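Local atomic coordinates of trehalose monomycolate exporter MmpL3 (Mycobacterium tuberculosis, PDB entry 7NVH), a protein that probably exports trehalose monomycolate, the mycolic acid carrier of the mycobacterial cell envelope, across the inner membrane as a member of the RND permease superfamily. Residues K125-V130 / D441-G446; P451-I456 / V508-N513; G481-D486 / G514-A519; P621-V626 / M696-F701. One frame throughout, in Å; residues are numbered along the deposited sequence.

Contacts 1, 2 and 3 lie on the same side of the chain's centre, in the sheet-bearing part outside the membrane helices, whereas the centre of contact 4 is about 7 Å from that of the chain, among long helices. Contact 1 joins a four-stranded antiparallel sheet to the end of helix 434-443; the chain then runs on into strand 451-457 of a second such sheet, which holds contact 2. Centres of contacts 1 and 2 are about 27 Å apart. Contacts 2 and 3 touch, with centres about 15 Å apart, and their segments alternate along the chain. Contact 4 comes last, in the helical bundle that carries the two sheet-bearing regions.

Contact 1. Residues K125-V130 / D441-G446; sequences KKYTFV and DKLFPG
Strand 127-131, an inner strand of a four-stranded antiparallel sheet, meets the C-terminal end of helix 434-443 here, Tyr127 and Phe129 facing Leu443 and Phe444. Leu443 puts its CD1 methyl over one face of the Tyr127 ring, a CH-pi contact with CD1 4.0 Å from the ring centroid; the closest ring atom is Tyr127 CD1, 3.5 Å from Leu443 CD1. The two side chains cross at about a right angle. Phe444, the first residue past the helix to leave helical backbone angles, holds its ring between Leu443 and Phe129. One of its faces is covered by Leu443 CB, and over the centre of the opposite face comes Phe129 CD2, 3.7 Å from Phe444 CE2. The two phenylalanine rings are inclined by 43°, their centroids 4.8 Å apart. At the rim, Phe444 CZ approaches the backbone carbonyl Tyr127 O at 3.6 Å, near the ring plane. Phe129 reaches its partner with CG set between its backbone N and carbonyl carbon (chi1 78°), and it also packs edge-to-face with Tyr447 and Phe440. Two parts of the chain more than 300 residues apart are thus joined mainly by apolar side chains, with the carbonyl of Tyr127 at the rim of the Phe444 ring; shape and dispersion, not directional polar bonds, hold helix end to strand.

Contact 2. Residues P451-I456 / V508-N513; sequences PLTLVI and VRVLQN
Leu454 O is held from strand 508-514 by two donors: the amide of Leu511, with Leu511 N 2.9 Å from Leu454 O, and the weaker CA-H of Val510, whose CA is 3.2 Å from the same oxygen. Leu511 O in turn accepts the amide of Leu454. The same reciprocal pattern joins Leu452 to Asn513, where Leu452 N lies 2.6 Å from Asn513 O, and Ile456 to Arg509, where Ile456 N is 2.7 Å from Arg509 O. These three are the hydrogen-bonded pairs of an antiparallel strand pair, with axes at 158°; Thr453 with Gln512 and Val455 with Val510 are the non-hydrogen-bonded pairs between them. The two strands form the middle of a four-stranded sheet, bordered by strand 540-543 beside 451-457 and by strand 494-495 beside 508-514. On the face of Thr453 and Val455, Val455 sets one methyl against each of two valines across the pair: CG1, anti to the backbone N (chi1 -174°), lies 3.7 Å from Val508 CG1, and CG2 is 3.8 Å from Val510 CG2. Thr453 turns CG2 toward Gln512, 3.9 Å from its OE1. Helix 49-61 covers Val455 and Val510 on this side. On the other face Ile456 CD1 meets Leu511 CD1 at 4.1 Å, and helix 466-476 packs against Leu454 and Ile456. Arg509 leads its guanidinium away from strand 451-457 to a salt bridge between Arg509 NE and Glu495 OE2.

Contact 3. Residues G481-D486 / G514-A519; sequences GFIEPD and GLINPA
Ile483 lays its side chain along the backbone of Gly514, Leu515 and Ile516. Ile483 CB sits 3.5 Å from Gly514 O. Next along the chain, Ile483 CG1 has three neighbours: that oxygen, Ile516 N at 3.5 Å and the methyl Ile516 CG2 at 3.7 Å. The side chain then runs on extended (chi2 -170°), which carries its terminal methyl over the peptide that joins Gly514 to Leu515, with Ile483 CD1 4.0 Å from Gly514 C. The backbone of the same isoleucine supplies the polar tie: Ile483 N donates to Gly514 O at 2.9 Å, almost straight at 176°. Gly514 O is enclosed further by Phe482, whose CD1 lies 3.6 Å away, with the oxygen in the plane of the ring at its edge. That same ring atom, Phe482 CD1, also touches Leu515 CB at 3.7 Å. One carbonyl therefore gathers an amide, an aliphatic flank and an aromatic rim. Beyond the contact, Phe482 packs edge-to-face with Trp493, and Pro518 touches a bound lauryl maltose neopentyl glycol. Residues 481-486 belong to the loop between helix 466-476 and strand 494-495, while 514-519 lead toward helix 521-528 from the C-terminal end of strand 508-514, an inner strand of the sheet that also holds 451-456.

Contact 4. Residues P621-V626 / M696-F701; sequences PLTAPV and MKYLAF
Tyr698 reaches from its helix into residues 622-626, and side-chain conformations decide how its ring is received. Its CG lies between the backbone N and the carbonyl carbon (chi1 60°), which carries the ring across to the start of helix 624-654. Leu622 continues through CD1 in an extended line (chi2 176°), leaving CD2 as the branch that lies over one face of the tyrosine: CD2 is 3.9 Å from the ring centroid, a CH-pi contact offset toward the rim near Tyr698 CE2. At the ring's edge stands the methyl Val626 CG1, 3.4 Å from Tyr698 CE1. The phenol oxygen ends at Thr623, the N-cap position of helix 624-654, where Thr623 N donates to Tyr698 OH at 3.2 Å with an angle of 152°. Thr623 OG1 is also near Tyr698 OH, a weak and unsettled bond; Thr623 OG1 has its stronger partner in Tyr426 OH. An aromatic side chain of helix 694-726 is thus held at the N-terminal end of helix 624-654, with Phe306 of helix 305-336 adjoining at Val626, within the transmembrane helix bundle of an RND-type permease.

Contact 1. Residues K125-V130 / D441-G446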
loop_
_atom_site.group_PDB
_atom_site.type_symbol
_atom_site.label_atom_id
_atom_site.label_comp_id
_atom_site.label_asym_id
_atom_site.label_seq_id
_atom_site.Cartn_x
_atom_site.Cartn_y
_atom_site.Cartn_z
ATOM N N LYS A 125 -0.615 -31.707 -31.083
ATOM C CA LYS A 125 0.775 -31.415 -31.424
ATOM C C LYS A 125 0.878 -30.122 -32.229
ATOM O O LYS A 125 1.339 -30.103 -33.367
ATOM C CB LYS A 125 1.413 -32.582 -32.183
ATOM C CG LYS A 125 1.574 -33.855 -31.373
ATOM C CD LYS A 125 2.253 -33.591 -30.049
ATOM C CE LYS A 125 2.728 -34.885 -29.432
ATOM N NZ LYS A 125 3.258 -35.803 -30.475
ATOM N N LYS A 126 0.419 -29.034 -31.621
ATOM C CA LYS A 126 0.585 -27.722 -32.224
ATOM C C LYS A 126 1.016 -26.658 -31.230
ATOM O O LYS A 126 1.255 -25.520 -31.640
ATOM C CB LYS A 126 -0.707 -27.278 -32.924
ATOM C CG LYS A 126 -0.919 -27.954 -34.263
ATOM C CD LYS A 126 -2.130 -27.414 -34.986
ATOM C CE LYS A 126 -2.290 -28.097 -36.330
ATOM N NZ LYS A 126 -2.486 -29.562 -36.163
ATOM N N TYR A 127 1.123 -26.987 -29.950
ATOM C CA TYR A 127 1.683 -26.092 -28.956
ATOM C C TYR A 127 2.566 -26.915 -28.037
ATOM O O TYR A 127 2.231 -28.054 -27.707
ATOM C CB TYR A 127 0.593 -25.393 -28.139
ATOM C CG TYR A 127 0.039 -24.142 -28.775
ATOM C CD1 TYR A 127 0.408 -22.889 -28.320
ATOM C CD2 TYR A 127 -0.874 -24.218 -29.812
ATOM C CE1 TYR A 127 -0.102 -21.747 -28.892
ATOM C CE2 TYR A 127 -1.389 -23.084 -30.390
ATOM C CZ TYR A 127 -1.002 -21.851 -29.926
ATOM O OH TYR A 127 -1.515 -20.712 -30.501
ATOM N N THR A 128 3.694 -26.341 -27.634
ATOM C CA THR A 128 4.585 -27.001 -26.696
ATOM C C THR A 128 5.311 -25.933 -25.901
ATOM O O THR A 128 5.412 -24.781 -26.325
ATOM C CB THR A 128 5.585 -27.916 -27.404
ATOM O OG1 THR A 128 6.457 -28.510 -26.437
ATOM C CG2 THR A 128 6.410 -27.124 -28.392
ATOM N N PHE A 129 5.814 -26.323 -24.736
ATOM C CA PHE A 129 6.522 -25.389 -23.881
ATOM C C PHE A 129 7.714 -26.079 -23.243
ATOM O O PHE A 129 7.744 -27.303 -23.101
ATOM C CB PHE A 129 5.606 -24.802 -22.800
ATOM C CG PHE A 129 5.352 -25.723 -21.647
ATOM C CD1 PHE A 129 5.914 -25.472 -20.411
ATOM C CD2 PHE A 129 4.539 -26.828 -21.791
ATOM C CE1 PHE A 129 5.677 -26.309 -19.348
ATOM C CE2 PHE A 129 4.299 -27.665 -20.729
ATOM C CZ PHE A 129 4.869 -27.407 -19.508
ATOM N N VAL A 130 8.707 -25.275 -22.878
ATOM C CA VAL A 130 9.871 -25.740 -22.143
ATOM C C VAL A 130 9.998 -24.895 -20.888
ATOM O O VAL A 130 9.591 -23.730 -20.857
ATOM C CB VAL A 130 11.164 -25.667 -22.982
ATOM C CG1 VAL A 130 11.037 -26.528 -24.219
ATOM C CG2 VAL A 130 11.465 -24.234 -23.362
ATOM N N ASP A 441 -2.484 -21.747 -19.060
ATOM C CA ASP A 441 -3.367 -22.527 -18.199
ATOM C C ASP A 441 -4.413 -23.272 -19.014
ATOM O O ASP A 441 -4.740 -24.425 -18.715
ATOM C CB ASP A 441 -4.038 -21.617 -17.174
ATOM C CG ASP A 441 -3.054 -21.023 -16.197
ATOM O OD1 ASP A 441 -1.976 -21.622 -16.013
ATOM O OD2 ASP A 441 -3.355 -19.963 -15.610
ATOM N N LYS A 442 -4.961 -22.622 -20.041
ATOM C CA LYS A 442 -5.952 -23.278 -20.885
ATOM C C LYS A 442 -5.339 -24.431 -21.671
ATOM O O LYS A 442 -5.937 -25.507 -21.769
ATOM C CB LYS A 442 -6.586 -22.258 -21.829
ATOM C CG LYS A 442 -7.268 -22.864 -23.040
ATOM C CD LYS A 442 -7.843 -21.786 -23.940
ATOM C CE LYS A 442 -6.861 -21.397 -25.031
ATOM N NZ LYS A 442 -6.798 -22.419 -26.110
ATOM N N LEU A 443 -4.147 -24.228 -22.232
ATOM C CA LEU A 443 -3.550 -25.234 -23.102
ATOM C C LEU A 443 -2.993 -26.418 -22.322
ATOM O O LEU A 443 -3.154 -27.567 -22.743
ATOM C CB LEU A 443 -2.449 -24.601 -23.949
ATOM C CG LEU A 443 -2.926 -23.808 -25.160
ATOM C CD1 LEU A 443 -1.846 -22.850 -25.612
ATOM C CD2 LEU A 443 -3.314 -24.752 -26.279
ATOM N N PHE A 444 -2.343 -26.166 -21.188
ATOM C CA PHE A 444 -1.658 -27.201 -20.416
ATOM C C PHE A 444 -2.182 -27.179 -18.988
ATOM O O PHE A 444 -1.504 -26.705 -18.070
ATOM C CB PHE A 444 -0.145 -26.983 -20.432
ATOM C CG PHE A 444 0.451 -26.949 -21.804
ATOM C CD1 PHE A 444 0.525 -28.096 -22.570
ATOM C CD2 PHE A 444 0.943 -25.771 -22.326
ATOM C CE1 PHE A 444 1.077 -28.063 -23.828
ATOM C CE2 PHE A 444 1.491 -25.736 -23.584
ATOM C CZ PHE A 444 1.559 -26.884 -24.335
ATOM N N PRO A 445 -3.392 -27.683 -18.765
ATOM C CA PRO A 445 -3.902 -27.763 -17.396
ATOM C C PRO A 445 -3.189 -28.852 -16.613
ATOM O O PRO A 445 -2.757 -29.868 -17.163
ATOM C CB PRO A 445 -5.383 -28.093 -17.593
ATOM C CG PRO A 445 -5.411 -28.860 -18.863
ATOM C CD PRO A 445 -4.319 -28.293 -19.734
ATOM N N GLY A 446 -3.063 -28.626 -15.309
ATOM C CA GLY A 446 -2.458 -29.586 -14.416
ATOM C C GLY A 446 -0.984 -29.377 -14.149
ATOM O O GLY A 446 -0.460 -29.963 -13.195
#

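Contact 2. Residues P451-I456 / V508-N513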
loop_
_atom_site.group_PDB
_atom_site.type_symbol
_atom_site.label_atom_id
_atom_site.label_comp_id
_atom_site.label_asym_id
_atom_site.label_seq_id
_atom_site.Cartn_x
_atom_site.Cartn_y
_atom_site.Cartn_z
ATOM N N PRO A 451 -0.002 -26.897 -4.024
ATOM C CA PRO A 451 -0.180 -27.969 -3.045
ATOM C C PRO A 451 -0.026 -27.505 -1.604
ATOM O O PRO A 451 0.516 -26.438 -1.311
ATOM C CB PRO A 451 0.940 -28.946 -3.418
ATOM C CG PRO A 451 2.032 -28.053 -3.882
ATOM C CD PRO A 451 1.371 -26.876 -4.561
ATOM N N LEU A 452 -0.527 -28.343 -0.704
ATOM C CA LEU A 452 -0.286 -28.217 0.725
ATOM C C LEU A 452 0.772 -29.235 1.117
ATOM O O LEU A 452 0.674 -30.406 0.744
ATOM C CB LEU A 452 -1.566 -28.451 1.527
ATOM C CG LEU A 452 -2.599 -27.327 1.555
ATOM C CD1 LEU A 452 -3.824 -27.764 2.332
ATOM C CD2 LEU A 452 -2.002 -26.074 2.163
ATOM N N THR A 453 1.777 -28.792 1.865
ATOM C CA THR A 453 2.942 -29.610 2.166
ATOM C C THR A 453 2.995 -29.935 3.652
ATOM O O THR A 453 2.931 -29.033 4.491
ATOM C CB THR A 453 4.228 -28.901 1.743
ATOM O OG1 THR A 453 4.581 -27.929 2.733
ATOM C CG2 THR A 453 4.034 -28.206 0.411
ATOM N N LEU A 454 3.117 -31.221 3.968
ATOM C CA LEU A 454 3.348 -31.683 5.330
ATOM C C LEU A 454 4.838 -31.931 5.500
ATOM O O LEU A 454 5.419 -32.734 4.764
ATOM C CB LEU A 454 2.568 -32.962 5.624
ATOM C CG LEU A 454 1.085 -33.015 5.277
ATOM C CD1 LEU A 454 0.610 -34.455 5.291
ATOM C CD2 LEU A 454 0.280 -32.179 6.249
ATOM N N VAL A 455 5.448 -31.263 6.469
ATOM C CA VAL A 455 6.882 -31.360 6.709
ATOM C C VAL A 455 7.096 -32.239 7.933
ATOM O O VAL A 455 6.903 -31.799 9.070
ATOM C CB VAL A 455 7.516 -29.979 6.892
ATOM C CG1 VAL A 455 9.019 -30.102 6.994
ATOM C CG2 VAL A 455 7.141 -29.083 5.736
ATOM N N ILE A 456 7.509 -33.478 7.700
ATOM C CA ILE A 456 7.765 -34.452 8.752
ATOM C C ILE A 456 9.192 -34.255 9.234
ATOM O O ILE A 456 10.119 -34.166 8.421
ATOM C CB ILE A 456 7.545 -35.881 8.234
ATOM C CG1 ILE A 456 6.088 -36.070 7.818
ATOM C CG2 ILE A 456 7.943 -36.904 9.276
ATOM C CD1 ILE A 456 5.880 -37.207 6.854
ATOM N N VAL A 508 14.403 -34.646 7.776
ATOM C CA VAL A 508 13.263 -33.871 7.304
ATOM C C VAL A 508 12.791 -34.472 5.992
ATOM O O VAL A 508 13.576 -34.595 5.044
ATOM C CB VAL A 508 13.605 -32.386 7.116
ATOM C CG1 VAL A 508 12.348 -31.595 6.829
ATOM C CG2 VAL A 508 14.305 -31.840 8.342
ATOM N N ARG A 509 11.516 -34.847 5.935
ATOM C CA ARG A 509 10.871 -35.280 4.706
ATOM C C ARG A 509 9.555 -34.537 4.566
ATOM O O ARG A 509 8.856 -34.313 5.556
ATOM C CB ARG A 509 10.627 -36.789 4.696
ATOM C CG ARG A 509 11.846 -37.611 5.048
ATOM C CD ARG A 509 12.482 -38.201 3.809
ATOM N NE ARG A 509 11.772 -39.382 3.337
ATOM C CZ ARG A 509 11.979 -40.608 3.801
ATOM N NH1 ARG A 509 12.872 -40.816 4.757
ATOM N NH2 ARG A 509 11.291 -41.629 3.313
ATOM N N VAL A 510 9.220 -34.151 3.341
ATOM C CA VAL A 510 8.026 -33.361 3.074
ATOM C C VAL A 510 7.192 -34.047 2.000
ATOM O O VAL A 510 7.725 -34.486 0.975
ATOM C CB VAL A 510 8.381 -31.912 2.682
ATOM C CG1 VAL A 510 9.218 -31.879 1.439
ATOM C CG2 VAL A 510 7.122 -31.100 2.468
ATOM N N LEU A 511 5.895 -34.175 2.261
ATOM C CA LEU A 511 4.905 -34.672 1.318
ATOM C C LEU A 511 4.045 -33.507 0.850
ATOM O O LEU A 511 4.052 -32.433 1.450
ATOM C CB LEU A 511 4.031 -35.750 1.962
ATOM C CG LEU A 511 4.735 -36.815 2.800
ATOM C CD1 LEU A 511 3.720 -37.773 3.388
ATOM C CD2 LEU A 511 5.756 -37.565 1.976
ATOM N N GLN A 512 3.294 -33.718 -0.230
ATOM C CA GLN A 512 2.470 -32.632 -0.742
ATOM C C GLN A 512 1.357 -33.165 -1.632
ATOM O O GLN A 512 1.561 -34.108 -2.398
ATOM C CB GLN A 512 3.318 -31.618 -1.518
ATOM C CG GLN A 512 4.145 -32.217 -2.631
ATOM C CD GLN A 512 5.129 -31.228 -3.213
ATOM O OE1 GLN A 512 5.255 -30.105 -2.728
ATOM N NE2 GLN A 512 5.829 -31.636 -4.262
ATOM N N ASN A 513 0.179 -32.554 -1.507
ATOM C CA ASN A 513 -0.910 -32.681 -2.466
ATOM C C ASN A 513 -1.583 -31.334 -2.646
ATOM O O ASN A 513 -1.630 -30.517 -1.724
ATOM C CB ASN A 513 -1.990 -33.683 -2.045
ATOM C CG ASN A 513 -1.833 -35.024 -2.704
ATOM O OD1 ASN A 513 -0.988 -35.207 -3.579
ATOM N ND2 ASN A 513 -2.687 -35.965 -2.327
#

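Contact 3. Residues G481-D486 / G514-A519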
loop_
_atom_site.group_PDB
_atom_site.type_symbol
_atom_site.label_atom_id
_atom_site.label_comp_id
_atom_site.label_asym_id
_atom_site.label_seq_id
_atom_site.Cartn_x
_atom_site.Cartn_y
_atom_site.Cartn_z
ATOM N N GLY A 481 -11.227 -34.045 -0.060
ATOM C CA GLY A 481 -10.984 -32.788 -0.736
ATOM C C GLY A 481 -9.600 -32.607 -1.310
ATOM O O GLY A 481 -9.244 -31.481 -1.672
ATOM N N PHE A 482 -8.806 -33.668 -1.409
ATOM C CA PHE A 482 -7.456 -33.589 -1.945
ATOM C C PHE A 482 -7.400 -34.255 -3.313
ATOM O O PHE A 482 -8.076 -35.258 -3.555
ATOM C CB PHE A 482 -6.447 -34.232 -0.993
ATOM C CG PHE A 482 -6.148 -33.399 0.216
ATOM C CD1 PHE A 482 -5.525 -32.173 0.087
ATOM C CD2 PHE A 482 -6.499 -33.834 1.479
ATOM C CE1 PHE A 482 -5.253 -31.400 1.190
ATOM C CE2 PHE A 482 -6.228 -33.063 2.588
ATOM C CZ PHE A 482 -5.605 -31.844 2.441
ATOM N N ILE A 483 -6.585 -33.688 -4.199
ATOM C CA ILE A 483 -6.574 -34.064 -5.609
ATOM C C ILE A 483 -6.013 -35.474 -5.748
ATOM O O ILE A 483 -4.823 -35.704 -5.520
ATOM C CB ILE A 483 -5.762 -33.070 -6.446
ATOM C CG1 ILE A 483 -6.359 -31.669 -6.348
ATOM C CG2 ILE A 483 -5.698 -33.524 -7.890
ATOM C CD1 ILE A 483 -5.770 -30.689 -7.333
ATOM N N GLU A 484 -6.861 -36.419 -6.131
ATOM C CA GLU A 484 -6.377 -37.714 -6.586
ATOM C C GLU A 484 -5.887 -37.570 -8.021
ATOM O O GLU A 484 -6.671 -37.179 -8.893
ATOM C CB GLU A 484 -7.477 -38.763 -6.510
ATOM C CG GLU A 484 -8.189 -38.828 -5.173
ATOM C CD GLU A 484 -9.407 -37.928 -5.118
ATOM O OE1 GLU A 484 -9.746 -37.324 -6.156
ATOM O OE2 GLU A 484 -10.026 -37.824 -4.037
ATOM N N PRO A 485 -4.624 -37.860 -8.309
ATOM C CA PRO A 485 -4.098 -37.595 -9.655
ATOM C C PRO A 485 -4.725 -38.470 -10.731
ATOM O O PRO A 485 -5.169 -37.964 -11.766
ATOM C CB PRO A 485 -2.599 -37.875 -9.501
ATOM C CG PRO A 485 -2.516 -38.830 -8.373
ATOM C CD PRO A 485 -3.609 -38.451 -7.424
ATOM N N ASP A 486 -4.769 -39.781 -10.501
ATOM C CA ASP A 486 -5.365 -40.722 -11.440
ATOM C C ASP A 486 -6.505 -41.498 -10.790
ATOM O O ASP A 486 -6.806 -42.625 -11.188
ATOM C CB ASP A 486 -4.310 -41.678 -11.994
ATOM C CG ASP A 486 -3.232 -40.960 -12.779
ATOM O OD1 ASP A 486 -3.518 -39.874 -13.324
ATOM O OD2 ASP A 486 -2.100 -41.483 -12.855
ATOM N N GLY A 514 -2.113 -31.115 -3.839
ATOM C CA GLY A 514 -3.053 -30.037 -4.037
ATOM C C GLY A 514 -4.442 -30.456 -3.613
ATOM O O GLY A 514 -4.733 -31.632 -3.411
ATOM N N LEU A 515 -5.319 -29.471 -3.471
ATOM C CA LEU A 515 -6.680 -29.732 -3.029
ATOM C C LEU A 515 -7.662 -29.138 -4.024
ATOM O O LEU A 515 -7.490 -28.000 -4.472
ATOM C CB LEU A 515 -6.929 -29.176 -1.619
ATOM C CG LEU A 515 -7.062 -27.674 -1.367
ATOM C CD1 LEU A 515 -7.665 -27.439 0.001
ATOM C CD2 LEU A 515 -5.723 -26.972 -1.477
ATOM N N ILE A 516 -8.676 -29.924 -4.388
ATOM C CA ILE A 516 -9.780 -29.396 -5.172
ATOM C C ILE A 516 -10.598 -28.452 -4.302
ATOM O O ILE A 516 -10.605 -28.557 -3.068
ATOM C CB ILE A 516 -10.648 -30.537 -5.729
ATOM C CG1 ILE A 516 -10.966 -31.547 -4.628
ATOM C CG2 ILE A 516 -9.953 -31.217 -6.891
ATOM C CD1 ILE A 516 -11.812 -32.705 -5.093
ATOM N N ASN A 517 -11.293 -27.519 -4.949
ATOM C CA ASN A 517 -12.062 -26.491 -4.257
ATOM C C ASN A 517 -11.154 -25.675 -3.343
ATOM O O ASN A 517 -11.186 -25.857 -2.121
ATOM C CB ASN A 517 -13.210 -27.109 -3.457
ATOM C CG ASN A 517 -14.472 -26.276 -3.515
ATOM O OD1 ASN A 517 -14.437 -25.062 -3.324
ATOM N ND2 ASN A 517 -15.599 -26.927 -3.777
ATOM N N PRO A 518 -10.313 -24.788 -3.898
ATOM C CA PRO A 518 -9.419 -23.975 -3.058
ATOM C C PRO A 518 -10.138 -23.180 -1.976
ATOM O O PRO A 518 -9.495 -22.665 -1.057
ATOM C CB PRO A 518 -8.741 -23.028 -4.056
ATOM C CG PRO A 518 -9.021 -23.558 -5.403
ATOM C CD PRO A 518 -10.052 -24.628 -5.338
ATOM N N ALA A 519 -11.463 -23.058 -2.077
ATOM C CA ALA A 519 -12.231 -22.422 -1.015
ATOM C C ALA A 519 -12.157 -23.199 0.291
ATOM O O ALA A 519 -12.324 -22.606 1.362
ATOM C CB ALA A 519 -13.689 -22.262 -1.443
#

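Contact 4. Residues P621-V626 / M696-F701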
loop_
_atom_site.group_PDB
_atom_site.type_symbol
_atom_site.label_atom_id
_atom_site.label_comp_id
_atom_site.label_asym_id
_atom_site.label_seq_id
_atom_site.Cartn_x
_atom_site.Cartn_y
_atom_site.Cartn_z
ATOM N N PRO A 621 -10.456 -11.120 -4.958
ATOM C CA PRO A 621 -10.295 -10.921 -3.515
ATOM C C PRO A 621 -9.171 -9.940 -3.218
ATOM O O PRO A 621 -8.145 -9.916 -3.899
ATOM C CB PRO A 621 -9.962 -12.323 -3.001
ATOM C CG PRO A 621 -10.568 -13.244 -3.985
ATOM C CD PRO A 621 -10.590 -12.544 -5.313
ATOM N N LEU A 622 -9.374 -9.124 -2.187
ATOM C CA LEU A 622 -8.384 -8.132 -1.809
ATOM C C LEU A 622 -7.247 -8.777 -1.021
ATOM O O LEU A 622 -7.324 -9.929 -0.588
ATOM C CB LEU A 622 -9.031 -7.013 -0.996
ATOM C CG LEU A 622 -10.294 -6.399 -1.599
ATOM C CD1 LEU A 622 -10.903 -5.373 -0.659
ATOM C CD2 LEU A 622 -9.994 -5.775 -2.949
ATOM N N THR A 623 -6.175 -8.013 -0.836
ATOM C CA THR A 623 -4.997 -8.464 -0.109
ATOM C C THR A 623 -5.057 -7.938 1.318
ATOM O O THR A 623 -5.307 -6.747 1.533
ATOM C CB THR A 623 -3.718 -7.991 -0.800
ATOM O OG1 THR A 623 -3.768 -8.344 -2.187
ATOM C CG2 THR A 623 -2.504 -8.645 -0.176
ATOM N N ALA A 624 -4.834 -8.826 2.286
ATOM C CA ALA A 624 -5.029 -8.462 3.689
ATOM C C ALA A 624 -4.107 -7.344 4.165
ATOM O O ALA A 624 -4.603 -6.408 4.814
ATOM C CB ALA A 624 -4.895 -9.712 4.566
ATOM N N PRO A 625 -2.789 -7.370 3.917
ATOM C CA PRO A 625 -1.957 -6.244 4.380
ATOM C C PRO A 625 -2.378 -4.903 3.807
ATOM O O PRO A 625 -2.322 -3.881 4.507
ATOM C CB PRO A 625 -0.552 -6.644 3.915
ATOM C CG PRO A 625 -0.590 -8.119 3.867
ATOM C CD PRO A 625 -1.955 -8.450 3.357
ATOM N N VAL A 626 -2.806 -4.878 2.544
ATOM C CA VAL A 626 -3.212 -3.616 1.942
ATOM C C VAL A 626 -4.482 -3.100 2.599
ATOM O O VAL A 626 -4.715 -1.891 2.641
ATOM C CB VAL A 626 -3.375 -3.777 0.422
ATOM C CG1 VAL A 626 -3.794 -2.464 -0.210
ATOM C CG2 VAL A 626 -2.086 -4.259 -0.177
ATOM N N MET A 696 -2.673 -1.317 -6.142
ATOM C CA MET A 696 -2.538 0.130 -6.104
ATOM C C MET A 696 -3.817 0.807 -6.563
ATOM O O MET A 696 -4.153 1.887 -6.069
ATOM C CB MET A 696 -1.360 0.579 -6.966
ATOM C CG MET A 696 -0.085 0.821 -6.184
ATOM S SD MET A 696 -0.197 2.161 -4.987
ATOM C CE MET A 696 -0.822 3.489 -6.000
ATOM N N LYS A 697 -4.546 0.184 -7.493
ATOM C CA LYS A 697 -5.805 0.761 -7.947
ATOM C C LYS A 697 -6.774 0.944 -6.791
ATOM O O LYS A 697 -7.312 2.037 -6.592
ATOM C CB LYS A 697 -6.439 -0.107 -9.033
ATOM C CG LYS A 697 -5.705 -0.094 -10.352
ATOM C CD LYS A 697 -6.437 -0.931 -11.377
ATOM C CE LYS A 697 -7.625 -0.183 -11.942
ATOM N NZ LYS A 697 -7.346 0.325 -13.309
ATOM N N TYR A 698 -7.000 -0.106 -5.999
ATOM C CA TYR A 698 -7.968 0.058 -4.925
ATOM C C TYR A 698 -7.393 0.778 -3.715
ATOM O O TYR A 698 -8.161 1.401 -2.981
ATOM C CB TYR A 698 -8.607 -1.279 -4.520
ATOM C CG TYR A 698 -7.720 -2.391 -4.012
ATOM C CD1 TYR A 698 -7.061 -2.292 -2.799
ATOM C CD2 TYR A 698 -7.609 -3.579 -4.719
ATOM C CE1 TYR A 698 -6.280 -3.326 -2.331
ATOM C CE2 TYR A 698 -6.826 -4.616 -4.260
ATOM C CZ TYR A 698 -6.164 -4.485 -3.065
ATOM O OH TYR A 698 -5.385 -5.518 -2.602
ATOM N N LEU A 699 -6.072 0.782 -3.522
ATOM C CA LEU A 699 -5.503 1.679 -2.516
ATOM C C LEU A 699 -5.795 3.139 -2.859
ATOM O O LEU A 699 -6.336 3.895 -2.038
ATOM C CB LEU A 699 -3.998 1.442 -2.399
ATOM C CG LEU A 699 -3.201 2.420 -1.535
ATOM C CD1 LEU A 699 -3.604 2.316 -0.079
ATOM C CD2 LEU A 699 -1.714 2.172 -1.690
ATOM N N ALA A 700 -5.464 3.544 -4.086
ATOM C CA ALA A 700 -5.689 4.921 -4.505
ATOM C C ALA A 700 -7.173 5.252 -4.547
ATOM O O ALA A 700 -7.572 6.374 -4.224
ATOM C CB ALA A 700 -5.045 5.165 -5.867
ATOM N N PHE A 701 -8.010 4.293 -4.944
ATOM C CA PHE A 701 -9.438 4.569 -5.002
ATOM C C PHE A 701 -10.038 4.676 -3.607
ATOM O O PHE A 701 -10.957 5.471 -3.394
ATOM C CB PHE A 701 -10.153 3.495 -5.819
ATOM C CG PHE A 701 -11.551 3.867 -6.204
ATOM C CD1 PHE A 701 -11.820 4.340 -7.474
ATOM C CD2 PHE A 701 -12.594 3.748 -5.307
ATOM C CE1 PHE A 701 -13.098 4.690 -7.841
ATOM C CE2 PHE A 701 -13.872 4.099 -5.665
ATOM C CZ PHE A 701 -14.126 4.569 -6.937
#